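Local coordinates for protein catalase A (Saccharomyces cerevisiae, PDB 1A4E) that breaks down hydrogen peroxide to water and oxygen with a heme cofactor, working as a homotetramer in the yeast peroxisome, at residues B[22-25]-B[30-33]; B[191-196]-B[245-250]. All blocks are in the same frame, centred on the assembly; numbering follows the deposited sequence.

Interaction 1: residues B[22-25]-B[30-33]; sequences TQRI and PLLL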
loop_
_atom_site.group_PDB
_atom_site.type_symbol
_atom_site.label_atom_id
_atom_site.label_comp_id
_atom_site.label_asym_id
_atom_site.label_seq_id
_atom_site.Cartn_x
_atom_site.Cartn_y
_atom_site.Cartn_z
ATOM N N THR B 22 28.339 11.807 5.941
ATOM C CA THR B 22 27.822 11.359 4.664
ATOM C C THR B 22 28.953 11.442 3.645
ATOM O O THR B 22 29.749 12.382 3.649
ATOM C CB THR B 22 26.609 12.217 4.194
ATOM O OG1 THR B 22 26.988 13.582 4.219
ATOM C CG2 THR B 22 25.383 11.974 5.062
ATOM N N GLN B 23 29.030 10.419 2.786
ATOM C CA GLN B 23 30.081 10.284 1.790
ATOM C C GLN B 23 29.930 11.134 0.549
ATOM O O GLN B 23 28.885 11.185 -0.091
ATOM C CB GLN B 23 30.198 8.837 1.355
ATOM C CG GLN B 23 30.775 7.965 2.439
ATOM C CD GLN B 23 30.850 6.523 1.999
ATOM O OE1 GLN B 23 30.174 5.661 2.552
ATOM N NE2 GLN B 23 31.671 6.224 0.996
ATOM N N ARG B 24 31.054 11.768 0.227
ATOM C CA ARG B 24 31.192 12.687 -0.900
ATOM C C ARG B 24 32.624 12.588 -1.439
ATOM O O ARG B 24 33.510 12.033 -0.775
ATOM C CB ARG B 24 30.910 14.121 -0.419
ATOM C CG ARG B 24 31.896 14.376 0.726
ATOM C CD ARG B 24 31.493 15.329 1.786
ATOM N NE ARG B 24 30.203 15.028 2.355
ATOM C CZ ARG B 24 29.431 16.037 2.766
ATOM N NH1 ARG B 24 29.830 17.304 2.667
ATOM N NH2 ARG B 24 28.218 15.771 3.233
ATOM N N ILE B 25 32.873 13.135 -2.637
ATOM C CA ILE B 25 34.230 13.198 -3.168
ATOM C C ILE B 25 34.925 14.395 -2.525
ATOM O O ILE B 25 34.473 15.532 -2.644
ATOM C CB ILE B 25 34.178 13.341 -4.694
ATOM C CG1 ILE B 25 33.523 12.103 -5.297
ATOM C CG2 ILE B 25 35.592 13.523 -5.243
ATOM C CD1 ILE B 25 34.286 10.774 -5.091
ATOM N N PRO B 30 30.227 16.316 -4.549
ATOM C CA PRO B 30 28.885 15.759 -4.635
ATOM C C PRO B 30 28.736 14.430 -3.896
ATOM O O PRO B 30 29.702 13.689 -3.699
ATOM C CB PRO B 30 28.635 15.692 -6.131
ATOM C CG PRO B 30 29.991 15.416 -6.700
ATOM C CD PRO B 30 30.886 16.295 -5.842
ATOM N N LEU B 31 27.503 14.187 -3.439
ATOM C CA LEU B 31 27.148 13.001 -2.683
ATOM C C LEU B 31 27.155 11.727 -3.512
ATOM O O LEU B 31 26.847 11.715 -4.705
ATOM C CB LEU B 31 25.772 13.227 -2.066
ATOM C CG LEU B 31 25.637 13.387 -0.552
ATOM C CD1 LEU B 31 26.618 14.410 -0.016
ATOM C CD2 LEU B 31 24.219 13.843 -0.239
ATOM N N LEU B 32 27.537 10.641 -2.840
ATOM C CA LEU B 32 27.670 9.341 -3.475
ATOM C C LEU B 32 26.511 8.379 -3.251
ATOM O O LEU B 32 26.020 8.242 -2.129
ATOM C CB LEU B 32 28.984 8.729 -2.978
ATOM C CG LEU B 32 30.277 9.490 -3.320
ATOM C CD1 LEU B 32 31.450 8.819 -2.640
ATOM C CD2 LEU B 32 30.491 9.522 -4.827
ATOM N N LEU B 33 26.083 7.678 -4.316
ATOM C CA LEU B 33 25.035 6.656 -4.243
ATOM C C LEU B 33 25.349 5.548 -3.233
ATOM O O LEU B 33 24.470 4.897 -2.662
ATOM C CB LEU B 33 24.848 5.976 -5.580
ATOM C CG LEU B 33 23.502 5.911 -6.271
ATOM C CD1 LEU B 33 23.516 4.670 -7.143
ATOM C CD2 LEU B 33 22.351 5.816 -5.289
#
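Pro30 meets the strand 22-25 with its carbonyl rather than its ring. Its O receives a weak, long bond from Ile25 N (3.4 Å) and lies 3.3 Å from Arg24 CA in a CA-H...O contact. Proline offers its carbonyl but no N-H, suiting a position where the carbonyl, not the nitrogen, meets the strand.

Leu31 faces Arg24 as a single antiparallel bridge, a non-hydrogen-bonded pair with the CA atoms of Leu31 and Arg24 4.4 Å apart. The two side chains run side by side, and Leu31 CD1 reaches Arg24 NH2 at 3.9 Å, approaching the guanidinium obliquely. That guanidinium is turned back along its own strand: with CG lodged between N and carbonyl carbon (chi1 57°) and a bend at chi3, Arg24 grips Thr22 side-on. NE bonds to Thr22 O from above the carbonyl plane, while NH2 bonds in the guanidinium plane to Thr22 OG1 (2.7 Å).

Leu32 N donates to Gln23 O (3.1 Å, N-H...O 158°), and the two Leu32 methyls reach along the strand, CD1 near Gln23 CB and CD2 against Ile25 CD1 (4.0 Å); the Ile25 and Leu32 side chains cross at about a right angle. Both are buried and need no polar partner; their branched ends fill this contact and pack against other subunits.

This single-bridge pairing lies in the N-terminal arm, ahead of helix 36-45, whose Leu38 touches both Thr22 and Leu31. Another subunit's strand continues the sheet beside Thr22, Gln23 and Arg24; Ile25 and Leu32 pack against the same residues of a further subunit, Leu31 against its Leu33.

Interaction 2: residues B[191-196]-B[245-250]; sequences NYRSMH and QQDLFE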
loop_
_atom_site.group_PDB
_atom_site.type_symbol
_atom_site.label_atom_id
_atom_site.label_comp_id
_atom_site.label_asym_id
_atom_site.label_seq_id
_atom_site.Cartn_x
_atom_site.Cartn_y
_atom_site.Cartn_z
ATOM N N ASN B 191 -12.093 18.402 29.684
ATOM C CA ASN B 191 -11.083 17.402 29.416
ATOM C C ASN B 191 -11.737 16.030 29.273
ATOM O O ASN B 191 -12.955 15.891 29.440
ATOM C CB ASN B 191 -10.063 17.381 30.547
ATOM C CG ASN B 191 -10.631 17.212 31.944
ATOM O OD1 ASN B 191 -11.176 16.178 32.308
ATOM N ND2 ASN B 191 -10.520 18.242 32.767
ATOM N N TYR B 192 -10.944 14.993 28.961
ATOM C CA TYR B 192 -11.443 13.632 28.789
ATOM C C TYR B 192 -11.864 12.924 30.070
ATOM O O TYR B 192 -12.651 11.974 30.044
ATOM C CB TYR B 192 -10.379 12.788 28.087
ATOM C CG TYR B 192 -10.119 13.207 26.646
ATOM C CD1 TYR B 192 -11.198 13.437 25.787
ATOM C CD2 TYR B 192 -8.806 13.359 26.183
ATOM C CE1 TYR B 192 -10.975 13.823 24.471
ATOM C CE2 TYR B 192 -8.578 13.749 24.862
ATOM C CZ TYR B 192 -9.666 13.982 24.017
ATOM O OH TYR B 192 -9.463 14.380 22.709
ATOM N N ARG B 193 -11.343 13.401 31.203
ATOM C CA ARG B 193 -11.676 12.855 32.513
ATOM C C ARG B 193 -13.017 13.363 33.029
ATOM O O ARG B 193 -13.539 12.866 34.020
ATOM C CB ARG B 193 -10.587 13.236 33.496
ATOM C CG ARG B 193 -9.235 12.664 33.112
ATOM C CD ARG B 193 -8.093 13.533 33.598
ATOM N NE ARG B 193 -8.169 13.781 35.020
ATOM C CZ ARG B 193 -8.130 15.013 35.532
ATOM N NH1 ARG B 193 -8.013 16.096 34.777
ATOM N NH2 ARG B 193 -8.249 15.153 36.840
ATOM N N SER B 194 -13.599 14.349 32.349
ATOM C CA SER B 194 -14.818 14.988 32.801
ATOM C C SER B 194 -16.005 14.770 31.872
ATOM O O SER B 194 -16.851 15.654 31.728
ATOM C CB SER B 194 -14.530 16.474 32.956
ATOM O OG SER B 194 -13.505 16.727 33.907
ATOM N N MET B 195 -16.073 13.593 31.228
ATOM C CA MET B 195 -17.166 13.256 30.318
ATOM C C MET B 195 -17.586 11.802 30.452
ATOM O O MET B 195 -16.854 10.972 30.992
ATOM C CB MET B 195 -16.772 13.510 28.853
ATOM C CG MET B 195 -15.492 12.815 28.414
ATOM S SD MET B 195 -15.135 12.968 26.647
ATOM C CE MET B 195 -14.714 11.275 26.348
ATOM N N HIS B 196 -18.795 11.498 29.984
ATOM C CA HIS B 196 -19.314 10.138 30.025
ATOM C C HIS B 196 -19.081 9.417 28.708
ATOM O O HIS B 196 -18.774 10.045 27.704
ATOM C CB HIS B 196 -20.818 10.139 30.292
ATOM C CG HIS B 196 -21.227 10.766 31.608
ATOM N ND1 HIS B 196 -20.600 10.665 32.769
ATOM C CD2 HIS B 196 -22.340 11.545 31.806
ATOM C CE1 HIS B 196 -21.277 11.342 33.666
ATOM N NE2 HIS B 196 -22.321 11.867 33.072
ATOM N N GLN B 245 -4.851 16.247 25.843
ATOM C CA GLN B 245 -3.771 15.265 25.824
ATOM C C GLN B 245 -2.826 15.510 26.998
ATOM O O GLN B 245 -2.441 14.582 27.709
ATOM C CB GLN B 245 -3.008 15.371 24.485
ATOM C CG GLN B 245 -1.657 14.652 24.353
ATOM C CD GLN B 245 -1.689 13.172 24.687
ATOM O OE1 GLN B 245 -2.463 12.408 24.123
ATOM N NE2 GLN B 245 -0.860 12.714 25.620
ATOM N N GLN B 246 -2.480 16.779 27.208
ATOM C CA GLN B 246 -1.634 17.176 28.311
ATOM C C GLN B 246 -2.308 16.897 29.652
ATOM O O GLN B 246 -1.657 16.442 30.591
ATOM C CB GLN B 246 -1.336 18.643 28.178
ATOM C CG GLN B 246 -0.351 19.095 29.222
ATOM C CD GLN B 246 0.135 20.512 29.037
ATOM O OE1 GLN B 246 0.816 21.031 29.915
ATOM N NE2 GLN B 246 -0.139 21.197 27.928
ATOM N N ASP B 247 -3.620 17.161 29.740
ATOM C CA ASP B 247 -4.376 16.921 30.951
ATOM C C ASP B 247 -4.387 15.442 31.341
ATOM O O ASP B 247 -4.138 15.104 32.501
ATOM C CB ASP B 247 -5.803 17.432 30.746
ATOM C CG ASP B 247 -6.707 17.116 31.930
ATOM O OD1 ASP B 247 -6.676 17.829 32.931
ATOM O OD2 ASP B 247 -7.422 16.124 31.860
ATOM N N LEU B 248 -4.678 14.563 30.370
ATOM C CA LEU B 248 -4.725 13.137 30.613
ATOM C C LEU B 248 -3.359 12.593 30.988
ATOM O O LEU B 248 -3.252 11.846 31.966
ATOM C CB LEU B 248 -5.244 12.422 29.370
ATOM C CG LEU B 248 -5.417 10.904 29.438
ATOM C CD1 LEU B 248 -6.394 10.506 30.539
ATOM C CD2 LEU B 248 -5.923 10.426 28.097
ATOM N N PHE B 249 -2.318 13.011 30.246
ATOM C CA PHE B 249 -0.957 12.543 30.493
ATOM C C PHE B 249 -0.481 12.924 31.887
ATOM O O PHE B 249 0.000 12.067 32.623
ATOM C CB PHE B 249 0.034 13.133 29.472
ATOM C CG PHE B 249 1.384 12.426 29.542
ATOM C CD1 PHE B 249 1.574 11.252 28.805
ATOM C CD2 PHE B 249 2.405 12.911 30.374
ATOM C CE1 PHE B 249 2.780 10.558 28.906
ATOM C CE2 PHE B 249 3.605 12.209 30.470
ATOM C CZ PHE B 249 3.791 11.033 29.738
ATOM N N GLU B 250 -0.610 14.204 32.255
ATOM C CA GLU B 250 -0.185 14.666 33.564
ATOM C C GLU B 250 -1.007 14.118 34.716
ATOM O O GLU B 250 -0.433 13.853 35.769
ATOM C CB GLU B 250 -0.220 16.180 33.615
ATOM C CG GLU B 250 0.950 16.758 32.834
ATOM C CD GLU B 250 0.962 18.273 32.689
ATOM O OE1 GLU B 250 0.032 18.943 33.146
ATOM O OE2 GLU B 250 1.907 18.788 32.092
HETATM O O HOH W 1 -7.933 14.933 29.359
#
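Asp247 OD2 takes two donors: Arg193 NH1 at 3.0 Å, along its syn lone pair, and a water at 2.8 Å. The NH1 bond is fairly straight (166°) and lies in the guanidinium plane, and NH1 also sits 2.9 Å from Asp247 OD1, a salt-bridge contact. Guanidinium and carboxylate planes are turned 38° apart. With CG anti to the backbone N (chi1 175°), Asp247 presents its oxygens on the side of helix 243-253 that faces the loop. That loop leads into strand 197-198 of the antiparallel beta-barrel characteristic of heme catalases, so the salt bridge joins a segment entering the barrel to a helix in the connection between strands 212-221 and 259-267. The water accepts from Tyr192 N, extending the grip of Asp247 to the loop backbone. Asn191 lies against the carboxylate, its amide nearly parallel to it and its CB 3.2 Å from Asp247 OD2; its OD1 is held by Ser194 OG. A leucine in place of Arg193 would probably leave the Asp247 carboxylate without its charged mate and set it freer to turn. Beside the bridge, the aliphatic part of Arg193 brushes Leu248, CG to CD1 4.4 Å, and Leu248 packs on Phe94 of strand 87-95.

How the interactions relate
Interactions 1 and 2 lie in series along the chain and far apart in space: their centres are 49 Å apart and their nearest atoms about 33 Å. Interaction 1 belongs to the extended N-terminal arm, 49 Å from the chain centre, and is embedded among other subunits; interaction 2 lies 16 Å from that centre, beside the barrel, though its helix also touches a neighbouring subunit. Neither is at the active site, yet each comes fairly near a bound heme, about 8 Å from the Leu31 side chain and about 11 Å from that of Leu248. Interaction 1 also meets Gln335 of a neighbouring subunit, on the helix that carries the heme-iron ligand Tyr341.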